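Local coordinates for metallo-beta-lactamase superfamily protein (Thermus thermophilus, PDB 2ZZI) that probably acts as a metal-dependent hydrolase of the metallo-beta-lactamase superfamily, holding two metal ions side by side, here iron(III), at residues 9-14 against 55-60; 49-54 against 130-135; 139-144 against 179-184. All coordinates share one frame; numbering follows the deposited sequence.

All three contacts converge on one dinuclear iron centre. Contact 1 brings His56, Asp58 and His59, contact 2 His54, and contact 3 Asp144 and His184; His125 completes the protein ligands. Asp144 bridges the two irons, and water 1 lies between them. The centres of contacts 2 and 3 are about 9 Å apart; the centre of contact 1 lies about 15 Å from that of contact 2 and 14 Å from that of contact 3. Neighbouring strands 130-134 and 139-147 join contacts 2 and 3 in one sheet, and Asn14 N hydrogen-bonds to Gly183 O (2.8 Å), linking contact 1 to contact 3. Segment 49-54 leads directly into segment 55-60, uniting contacts 1 and 2.

Contact 1 of 3, residues 9-14 against 55-60; sequences GPLQEN and AHFDHV. With FE (Fe (III) ion), chain D; FE (Fe (III) ion), chain C.
Glu13 CG lies over one face of the His59 imidazole, offset toward its rim and 3.6 Å from His59 ND1. With CG anti to the backbone N (chi1 167°), the chain meets His59 through that methylene, and a bend at chi2 (-99°) carries the carboxylate past the ND1 side of the ring, its plane 28° from the imidazole. Glutamate suits this place because CG gives the ring a CH-pi partner while CB packs against Asp58 O; Glu13 OE1 comes to 3.0 Å of Asp58 O, two acceptors with no hydrogen bond. Beside this pair, Leu11 CD1 comes obliquely to the Phe57 ring, 4.2 Å from Phe57 CZ and equally close to Asp58 CB. Phe57 also packs on Ala87 and Ala91 of helix 81-92.

Beyond this packing, Asp58 OD2 binds the iron of chain D at 2.1 Å, and Asp58 OD1 accepts a hydrogen bond of 2.8 Å from water 1, so the carboxylate binds one iron and also holds the water between the two. His59 NE2 binds the same iron, while its ND1 is hydrogen-bonded to Asp28, which fixes the rotation of the ring. His56 ND1 reaches the iron of chain C at 2.5 Å.

Further out, a type I turn from Gly9 to Gln12, closed by Gln12 N to Gly9 O at 2.7 Å, passes into a G1 bulge where Gln12 and Glu13 both face Leu8, a geometry consistent with directing Glu13 to the histidine. Together with His54, segment 55-60 forms the HxHxDH signature of the metallo-beta-lactamase fold, whose ligands divide between two metals.

Contact 2 of 3, residues 49-54 against 130-135; sequences AILLTH and VAFYDP. With FE (Fe (III) ion), chain C.
The HxHxDH metal motif begins at His54, and just ahead of it Leu51 and Thr53 pack on Phe132, joining the two sheets of the metallo-beta-lactamase sandwich: strand 50-51 belongs to one, strand 130-134 to the other. The Phe132 ring packs between Leu51 and Thr53, a large flat group suited to meeting several neighbours at once. Leu51 CB lies 3.6 Å from Phe132 CZ, and Leu51 CD2 makes an off-centre CH-pi contact with the same ring. Thr53 CG2 approaches obliquely, 3.4 Å from Phe132 CE2, while Leu52 O sits at the ring edge, 3.7 Å from Phe132 CZ. One backbone bond joins the segments, Val130 N to Thr53 O, 2.8 Å long, nearly straight at 165° and in the carbonyl plane.

Threonine serves two surroundings here. Its methyl faces the phenylalanine, whereas OG1, placed between the backbone N and the carbonyl carbon (chi1 53°), turns to Asp28 and to His54, both by hydrogen bonds. That second bond, long and bent, probably helps to orient the imidazole: His54 ND1 donates to Thr53 OG1 at 3.2 Å, the hydroxyl lying 26° out of the ring plane, and His54 NE2 binds the iron of chain C at 2.3 Å.

Contact 3 of 3, residues 139-144 against 179-184; sequences QVFSGD and RVHPGH. With FE (Fe (III) ion), chain D; FE (Fe (III) ion), chain C.
The rings of Phe141 and His181 form an offset stack, centroids 4.6 Å apart and planes 21° from parallel, on neighbouring parallel strands of the seven-stranded sheet in the metallo-beta-lactamase fold. With Phe141 and His181 adjacent across these strands, nearly the same chi1 (-56° and -61°), CG anti to the carbonyl carbon, lets the side chains run side by side and point the same way. Phe141 CE1 lies over one face of the imidazole, offset toward its rim, and Val140 O meets the ring at its edge. Tyr16, on strand 13-20, packs edge-to-face with Phe141 and also touches His181. Gln139, extended beyond CG, holds its amide almost perpendicular to the imidazole; His181 NE2 gives a weak, bent hydrogen bond to Gln139 OE1 at 2.7 Å. An amide oxygen suits the imidazole N-H without adding a charge.

In the backbone, Val140 N donates to Arg179 O at 2.9 Å, and His181 N to Val140 O, likewise 2.9 Å; both donors lie nearly along the C=O axis. Val140 and Val180 project from the sheet face opposite Gln139 and Arg179, where branched aliphatic groups suit the interior: Val140 packs on Ala131. The pairing slackens at Ser142, whose N makes only a weak bond to His181 O.

Further along, Gly183 N reaches Gly143 O at 2.8 Å from well above the carbonyl plane. Gly143 has positive phi, a conformation easy for a residue lacking CB. The next residue, Asp144, and His184 on the other segment reach the metals. His184 NE2 binds the iron of chain D at 2.1 Å, and the carboxylate of Asp144 bridges the pair through a single oxygen, OD2, 2.2 Å from the iron of chain D and 2.1 Å from that of chain C.

Contact 1 of 3, residues 9-14 against 55-60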
loop_
_atom_site.group_PDB
_atom_site.type_symbol
_atom_site.label_atom_id
_atom_site.label_comp_id
_atom_site.label_asym_id
_atom_site.label_seq_id
_atom_site.Cartn_x
_atom_site.Cartn_y
_atom_site.Cartn_z
ATOM N N GLY A 9 -5.508 5.202 11.453
ATOM C CA GLY A 9 -5.944 6.490 10.951
ATOM C C GLY A 9 -7.440 6.658 10.830
ATOM O O GLY A 9 -8.183 5.681 10.745
ATOM N N PRO A 10 -7.885 7.919 10.817
ATOM C CA PRO A 10 -9.289 8.296 10.721
ATOM C C PRO A 10 -10.010 7.633 9.551
ATOM O O PRO A 10 -11.204 7.364 9.647
ATOM C CB PRO A 10 -9.222 9.814 10.537
ATOM C CG PRO A 10 -7.972 10.210 11.254
ATOM C CD PRO A 10 -7.006 9.089 11.001
ATOM N N LEU A 11 -9.303 7.366 8.457
ATOM C CA LEU A 11 -9.940 6.725 7.307
ATOM C C LEU A 11 -9.808 5.209 7.342
ATOM O O LEU A 11 -10.148 4.526 6.377
ATOM C CB LEU A 11 -9.377 7.254 5.987
ATOM C CG LEU A 11 -9.617 8.711 5.581
ATOM C CD1 LEU A 11 -9.438 8.842 4.068
ATOM C CD2 LEU A 11 -10.992 9.189 6.003
ATOM N N GLN A 12 -9.298 4.687 8.449
ATOM C CA GLN A 12 -9.187 3.245 8.634
ATOM C C GLN A 12 -8.512 2.520 7.477
ATOM O O GLN A 12 -9.115 1.647 6.856
ATOM C CB GLN A 12 -10.570 2.633 8.871
ATOM C CG GLN A 12 -11.174 2.994 10.213
ATOM C CD GLN A 12 -10.239 2.677 11.373
ATOM O OE1 GLN A 12 -10.385 1.654 12.045
ATOM N NE2 GLN A 12 -9.262 3.550 11.598
ATOM N N GLU A 13 -7.259 2.859 7.201
ATOM C CA GLU A 13 -6.511 2.174 6.145
ATOM C C GLU A 13 -5.883 0.881 6.676
ATOM O O GLU A 13 -5.817 0.680 7.881
ATOM C CB GLU A 13 -5.460 3.113 5.541
ATOM C CG GLU A 13 -4.424 2.430 4.664
ATOM C CD GLU A 13 -3.120 2.166 5.399
ATOM O OE1 GLU A 13 -2.686 3.052 6.167
ATOM O OE2 GLU A 13 -2.530 1.080 5.199
ATOM N N ASN A 14 -5.426 0.007 5.784
ATOM C CA ASN A 14 -4.919 -1.307 6.190
ATOM C C ASN A 14 -3.418 -1.526 6.027
ATOM O O ASN A 14 -2.967 -2.036 4.997
ATOM C CB ASN A 14 -5.664 -2.415 5.451
ATOM C CG ASN A 14 -7.116 -2.484 5.835
ATOM O OD1 ASN A 14 -7.921 -3.116 5.155
ATOM N ND2 ASN A 14 -7.467 -1.821 6.933
ATOM N N ALA A 55 1.468 6.864 -2.633
ATOM C CA ALA A 55 1.906 7.916 -1.720
ATOM C C ALA A 55 0.763 8.765 -1.192
ATOM O O ALA A 55 0.970 9.917 -0.795
ATOM C CB ALA A 55 2.953 8.799 -2.392
ATOM N N HIS A 56 -0.440 8.203 -1.189
ATOM C CA HIS A 56 -1.600 8.935 -0.698
ATOM C C HIS A 56 -1.473 9.110 0.809
ATOM O O HIS A 56 -1.030 8.202 1.505
ATOM C CB HIS A 56 -2.899 8.220 -1.081
ATOM C CG HIS A 56 -3.327 8.467 -2.497
ATOM N ND1 HIS A 56 -4.611 8.232 -2.941
ATOM C CD2 HIS A 56 -2.644 8.951 -3.563
ATOM C CE1 HIS A 56 -4.697 8.546 -4.222
ATOM N NE2 HIS A 56 -3.518 8.987 -4.623
ATOM N N PHE A 57 -1.845 10.288 1.301
ATOM C CA PHE A 57 -1.626 10.647 2.702
ATOM C C PHE A 57 -2.132 9.593 3.696
ATOM O O PHE A 57 -1.498 9.352 4.726
ATOM C CB PHE A 57 -2.253 12.011 3.012
ATOM C CG PHE A 57 -3.738 11.961 3.232
ATOM C CD1 PHE A 57 -4.612 12.333 2.228
ATOM C CD2 PHE A 57 -4.262 11.539 4.447
ATOM C CE1 PHE A 57 -5.980 12.283 2.424
ATOM C CE2 PHE A 57 -5.630 11.488 4.651
ATOM C CZ PHE A 57 -6.489 11.862 3.637
ATOM N N ASP A 58 -3.268 8.975 3.386
ATOM C CA ASP A 58 -3.871 7.989 4.280
ATOM C C ASP A 58 -3.080 6.673 4.336
ATOM O O ASP A 58 -3.478 5.723 5.015
ATOM C CB ASP A 58 -5.345 7.739 3.909
ATOM C CG ASP A 58 -5.521 7.152 2.508
ATOM O OD1 ASP A 58 -5.149 7.813 1.517
ATOM O OD2 ASP A 58 -6.058 6.031 2.393
ATOM N N HIS A 59 -1.953 6.625 3.634
ATOM C CA HIS A 59 -1.142 5.412 3.572
ATOM C C HIS A 59 0.289 5.648 4.053
ATOM O O HIS A 59 1.053 4.698 4.228
ATOM C CB HIS A 59 -1.116 4.864 2.141
ATOM C CG HIS A 59 -2.435 4.337 1.667
ATOM N ND1 HIS A 59 -2.713 2.989 1.585
ATOM C CD2 HIS A 59 -3.554 4.975 1.250
ATOM C CE1 HIS A 59 -3.945 2.820 1.139
ATOM N NE2 HIS A 59 -4.477 4.010 0.930
ATOM N N VAL A 60 0.643 6.913 4.268
ATOM C CA VAL A 60 2.027 7.288 4.532
ATOM C C VAL A 60 2.170 8.215 5.736
ATOM O O VAL A 60 3.243 8.776 5.971
ATOM C CB VAL A 60 2.642 7.999 3.307
ATOM C CG1 VAL A 60 2.660 7.069 2.097
ATOM C CG2 VAL A 60 1.876 9.274 2.991
HETATM FE FE FE D . -6.466 5.003 0.560
HETATM FE FE FE C . -5.245 5.903 -2.279
HETATM O O HOH W 1 -5.801 6.818 -0.989
#

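Contact 2 of 3, residues 49-54 against 130-135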
loop_
_atom_site.group_PDB
_atom_site.type_symbol
_atom_site.label_atom_id
_atom_site.label_comp_id
_atom_site.label_asym_id
_atom_site.label_seq_id
_atom_site.Cartn_x
_atom_site.Cartn_y
_atom_site.Cartn_z
ATOM N N ALA A 49 11.955 -2.733 6.682
ATOM C CA ALA A 49 11.718 -1.722 5.651
ATOM C C ALA A 49 10.237 -1.394 5.499
ATOM O O ALA A 49 9.381 -2.274 5.615
ATOM C CB ALA A 49 12.278 -2.188 4.324
ATOM N N ILE A 50 9.952 -0.121 5.236
ATOM C CA ILE A 50 8.597 0.342 4.951
ATOM C C ILE A 50 8.329 0.360 3.447
ATOM O O ILE A 50 8.992 1.077 2.706
ATOM C CB ILE A 50 8.372 1.764 5.495
ATOM C CG1 ILE A 50 8.342 1.757 7.024
ATOM C CG2 ILE A 50 7.086 2.347 4.940
ATOM C CD1 ILE A 50 7.974 3.091 7.625
ATOM N N LEU A 51 7.363 -0.437 3.001
ATOM C CA LEU A 51 6.942 -0.444 1.597
ATOM C C LEU A 51 5.623 0.304 1.387
ATOM O O LEU A 51 4.660 0.122 2.135
ATOM C CB LEU A 51 6.825 -1.871 1.065
ATOM C CG LEU A 51 8.163 -2.476 0.662
ATOM C CD1 LEU A 51 9.137 -2.377 1.823
ATOM C CD2 LEU A 51 8.013 -3.915 0.185
ATOM N N LEU A 52 5.589 1.141 0.355
ATOM C CA LEU A 52 4.418 1.949 0.065
ATOM C C LEU A 52 3.824 1.566 -1.279
ATOM O O LEU A 52 4.515 1.585 -2.292
ATOM C CB LEU A 52 4.801 3.424 0.066
ATOM C CG LEU A 52 5.521 3.868 1.337
ATOM C CD1 LEU A 52 5.832 5.352 1.292
ATOM C CD2 LEU A 52 4.664 3.531 2.545
ATOM N N THR A 53 2.544 1.212 -1.282
ATOM C CA THR A 53 1.853 0.856 -2.515
ATOM C C THR A 53 1.598 2.104 -3.345
ATOM O O THR A 53 1.666 2.067 -4.571
ATOM C CB THR A 53 0.521 0.150 -2.239
ATOM O OG1 THR A 53 -0.259 0.946 -1.342
ATOM C CG2 THR A 53 0.756 -1.200 -1.616
ATOM N N HIS A 54 1.294 3.204 -2.660
ATOM C CA HIS A 54 1.215 4.526 -3.282
ATOM C C HIS A 54 1.400 5.604 -2.221
ATOM O O HIS A 54 1.493 5.296 -1.038
ATOM C CB HIS A 54 -0.083 4.720 -4.087
ATOM C CG HIS A 54 -1.337 4.603 -3.279
ATOM N ND1 HIS A 54 -1.769 3.411 -2.738
ATOM C CD2 HIS A 54 -2.273 5.525 -2.949
ATOM C CE1 HIS A 54 -2.906 3.607 -2.096
ATOM N NE2 HIS A 54 -3.235 4.881 -2.210
ATOM N N VAL A 130 1.765 0.694 -7.041
ATOM C CA VAL A 130 2.278 -0.648 -7.291
ATOM C C VAL A 130 1.478 -1.696 -6.528
ATOM O O VAL A 130 0.616 -1.369 -5.712
ATOM C CB VAL A 130 3.761 -0.777 -6.882
ATOM C CG1 VAL A 130 4.593 0.339 -7.514
ATOM C CG2 VAL A 130 3.894 -0.754 -5.363
ATOM N N ALA A 131 1.765 -2.959 -6.810
ATOM C CA ALA A 131 1.212 -4.057 -6.038
ATOM C C ALA A 131 2.347 -4.990 -5.615
ATOM O O ALA A 131 3.302 -5.201 -6.367
ATOM C CB ALA A 131 0.164 -4.804 -6.845
ATOM N N PHE A 132 2.252 -5.531 -4.407
ATOM C CA PHE A 132 3.264 -6.454 -3.908
ATOM C C PHE A 132 2.750 -7.883 -3.980
ATOM O O PHE A 132 1.897 -8.284 -3.202
ATOM C CB PHE A 132 3.660 -6.081 -2.478
ATOM C CG PHE A 132 4.205 -4.686 -2.354
ATOM C CD1 PHE A 132 5.458 -4.371 -2.851
ATOM C CD2 PHE A 132 3.463 -3.685 -1.751
ATOM C CE1 PHE A 132 5.959 -3.082 -2.749
ATOM C CE2 PHE A 132 3.964 -2.392 -1.642
ATOM C CZ PHE A 132 5.211 -2.091 -2.141
ATOM N N TYR A 133 3.260 -8.650 -4.932
ATOM C CA TYR A 133 2.794 -10.017 -5.124
ATOM C C TYR A 133 3.670 -11.030 -4.378
ATOM O O TYR A 133 4.896 -11.051 -4.543
ATOM C CB TYR A 133 2.749 -10.346 -6.614
ATOM C CG TYR A 133 2.144 -11.690 -6.944
ATOM C CD1 TYR A 133 0.851 -11.785 -7.439
ATOM C CD2 TYR A 133 2.872 -12.864 -6.778
ATOM C CE1 TYR A 133 0.295 -13.009 -7.755
ATOM C CE2 TYR A 133 2.323 -14.099 -7.090
ATOM C CZ TYR A 133 1.034 -14.164 -7.581
ATOM O OH TYR A 133 0.479 -15.384 -7.900
ATOM N N ASP A 134 3.035 -11.861 -3.553
ATOM C CA ASP A 134 3.738 -12.901 -2.802
ATOM C C ASP A 134 3.258 -14.276 -3.241
ATOM O O ASP A 134 2.323 -14.822 -2.664
ATOM C CB ASP A 134 3.514 -12.731 -1.292
ATOM C CG ASP A 134 4.618 -13.376 -0.454
ATOM O OD1 ASP A 134 5.775 -13.408 -0.923
ATOM O OD2 ASP A 134 4.335 -13.833 0.677
ATOM N N PRO A 135 3.904 -14.843 -4.271
ATOM C CA PRO A 135 3.552 -16.163 -4.800
ATOM C C PRO A 135 3.752 -17.255 -3.744
ATOM O O PRO A 135 3.008 -18.246 -3.722
ATOM C CB PRO A 135 4.544 -16.352 -5.954
ATOM C CG PRO A 135 5.723 -15.502 -5.571
ATOM C CD PRO A 135 5.116 -14.295 -4.909
HETATM FE FE FE C . -5.245 5.903 -2.279
HETATM O O HOH W 1 -5.801 6.818 -0.989
#

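Contact 3 of 3, residues 139-144 against 179-184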
loop_
_atom_site.group_PDB
_atom_site.type_symbol
_atom_site.label_atom_id
_atom_site.label_comp_id
_atom_site.label_asym_id
_atom_site.label_seq_id
_atom_site.Cartn_x
_atom_site.Cartn_y
_atom_site.Cartn_z
ATOM N N GLN A 139 -0.799 -14.594 -2.497
ATOM C CA GLN A 139 -1.547 -13.384 -2.187
ATOM C C GLN A 139 -0.931 -12.132 -2.818
ATOM O O GLN A 139 0.064 -12.205 -3.546
ATOM C CB GLN A 139 -1.621 -13.217 -0.669
ATOM C CG GLN A 139 -0.277 -13.424 0.026
ATOM C CD GLN A 139 -0.326 -13.092 1.504
ATOM O OE1 GLN A 139 -1.379 -13.170 2.133
ATOM N NE2 GLN A 139 0.816 -12.715 2.065
ATOM N N VAL A 140 -1.522 -10.978 -2.524
ATOM C CA VAL A 140 -1.071 -9.721 -3.103
ATOM C C VAL A 140 -1.539 -8.532 -2.285
ATOM O O VAL A 140 -2.705 -8.448 -1.910
ATOM C CB VAL A 140 -1.583 -9.551 -4.543
ATOM C CG1 VAL A 140 -3.092 -9.678 -4.587
ATOM C CG2 VAL A 140 -1.146 -8.209 -5.096
ATOM N N PHE A 141 -0.619 -7.616 -2.010
ATOM C CA PHE A 141 -0.948 -6.380 -1.315
ATOM C C PHE A 141 -1.104 -5.242 -2.316
ATOM O O PHE A 141 -0.129 -4.587 -2.693
ATOM C CB PHE A 141 0.125 -6.065 -0.281
ATOM C CG PHE A 141 0.332 -7.170 0.702
ATOM C CD1 PHE A 141 -0.197 -7.086 1.981
ATOM C CD2 PHE A 141 1.023 -8.312 0.334
ATOM C CE1 PHE A 141 -0.019 -8.117 2.882
ATOM C CE2 PHE A 141 1.206 -9.345 1.227
ATOM C CZ PHE A 141 0.687 -9.251 2.500
ATOM N N SER A 142 -2.347 -5.019 -2.735
ATOM C CA SER A 142 -2.637 -4.184 -3.888
ATOM C C SER A 142 -3.195 -2.813 -3.523
ATOM O O SER A 142 -3.844 -2.167 -4.336
ATOM C CB SER A 142 -3.601 -4.911 -4.822
ATOM O OG SER A 142 -4.756 -5.332 -4.121
ATOM N N GLY A 143 -2.935 -2.364 -2.304
ATOM C CA GLY A 143 -3.365 -1.037 -1.887
ATOM C C GLY A 143 -4.794 -0.702 -2.271
ATOM O O GLY A 143 -5.713 -1.502 -2.054
ATOM N N ASP A 144 -4.974 0.488 -2.844
ATOM C CA ASP A 144 -6.294 1.006 -3.194
ATOM C C ASP A 144 -6.743 0.562 -4.574
ATOM O O ASP A 144 -7.773 1.004 -5.067
ATOM C CB ASP A 144 -6.310 2.532 -3.112
ATOM C CG ASP A 144 -6.313 3.043 -1.685
ATOM O OD1 ASP A 144 -6.283 2.218 -0.743
ATOM O OD2 ASP A 144 -6.348 4.278 -1.503
ATOM N N ARG A 179 -5.285 -14.212 -2.780
ATOM C CA ARG A 179 -5.800 -13.422 -1.673
ATOM C C ARG A 179 -5.475 -11.940 -1.869
ATOM O O ARG A 179 -4.308 -11.561 -1.959
ATOM C CB ARG A 179 -5.108 -13.892 -0.395
ATOM C CG ARG A 179 -5.923 -13.853 0.886
ATOM C CD ARG A 179 -7.301 -13.267 0.694
ATOM N NE ARG A 179 -7.785 -12.686 1.942
ATOM C CZ ARG A 179 -8.625 -13.288 2.780
ATOM N NH1 ARG A 179 -9.092 -14.500 2.497
ATOM N NH2 ARG A 179 -8.998 -12.671 3.900
ATOM N N VAL A 180 -6.504 -11.097 -1.915
ATOM C CA VAL A 180 -6.302 -9.657 -2.019
ATOM C C VAL A 180 -6.225 -9.026 -0.633
ATOM O O VAL A 180 -7.077 -9.277 0.213
ATOM C CB VAL A 180 -7.443 -8.985 -2.810
ATOM C CG1 VAL A 180 -7.123 -7.516 -3.069
ATOM C CG2 VAL A 180 -7.695 -9.727 -4.120
ATOM N N HIS A 181 -5.192 -8.217 -0.408
ATOM C CA HIS A 181 -5.066 -7.423 0.811
ATOM C C HIS A 181 -5.101 -5.946 0.449
ATOM O O HIS A 181 -4.072 -5.354 0.121
ATOM C CB HIS A 181 -3.758 -7.741 1.536
ATOM C CG HIS A 181 -3.639 -9.170 1.956
ATOM N ND1 HIS A 181 -3.812 -9.580 3.259
ATOM C CD2 HIS A 181 -3.386 -10.289 1.238
ATOM C CE1 HIS A 181 -3.668 -10.891 3.328
ATOM N NE2 HIS A 181 -3.409 -11.346 2.114
ATOM N N PRO A 182 -6.292 -5.341 0.518
ATOM C CA PRO A 182 -6.521 -3.989 0.048
ATOM C C PRO A 182 -6.199 -2.980 1.132
ATOM O O PRO A 182 -6.086 -3.350 2.292
ATOM C CB PRO A 182 -8.019 -3.989 -0.244
ATOM C CG PRO A 182 -8.588 -4.948 0.754
ATOM C CD PRO A 182 -7.494 -5.913 1.149
ATOM N N GLY A 183 -6.057 -1.714 0.755
ATOM C CA GLY A 183 -5.677 -0.682 1.703
ATOM C C GLY A 183 -6.852 -0.203 2.521
ATOM O O GLY A 183 -6.703 0.646 3.393
ATOM N N HIS A 184 -8.029 -0.749 2.234
ATOM C CA HIS A 184 -9.257 -0.347 2.911
ATOM C C HIS A 184 -10.271 -1.479 2.881
ATOM O O HIS A 184 -10.475 -2.114 1.848
ATOM C CB HIS A 184 -9.895 0.866 2.227
ATOM C CG HIS A 184 -9.035 2.092 2.206
ATOM N ND1 HIS A 184 -9.043 3.024 3.222
ATOM C CD2 HIS A 184 -8.177 2.564 1.272
ATOM C CE1 HIS A 184 -8.211 4.005 2.924
ATOM N NE2 HIS A 184 -7.674 3.751 1.744
HETATM FE FE FE D . -6.466 5.003 0.560
HETATM FE FE FE C . -5.245 5.903 -2.279
HETATM O O HOH W 1 -5.801 6.818 -0.989
#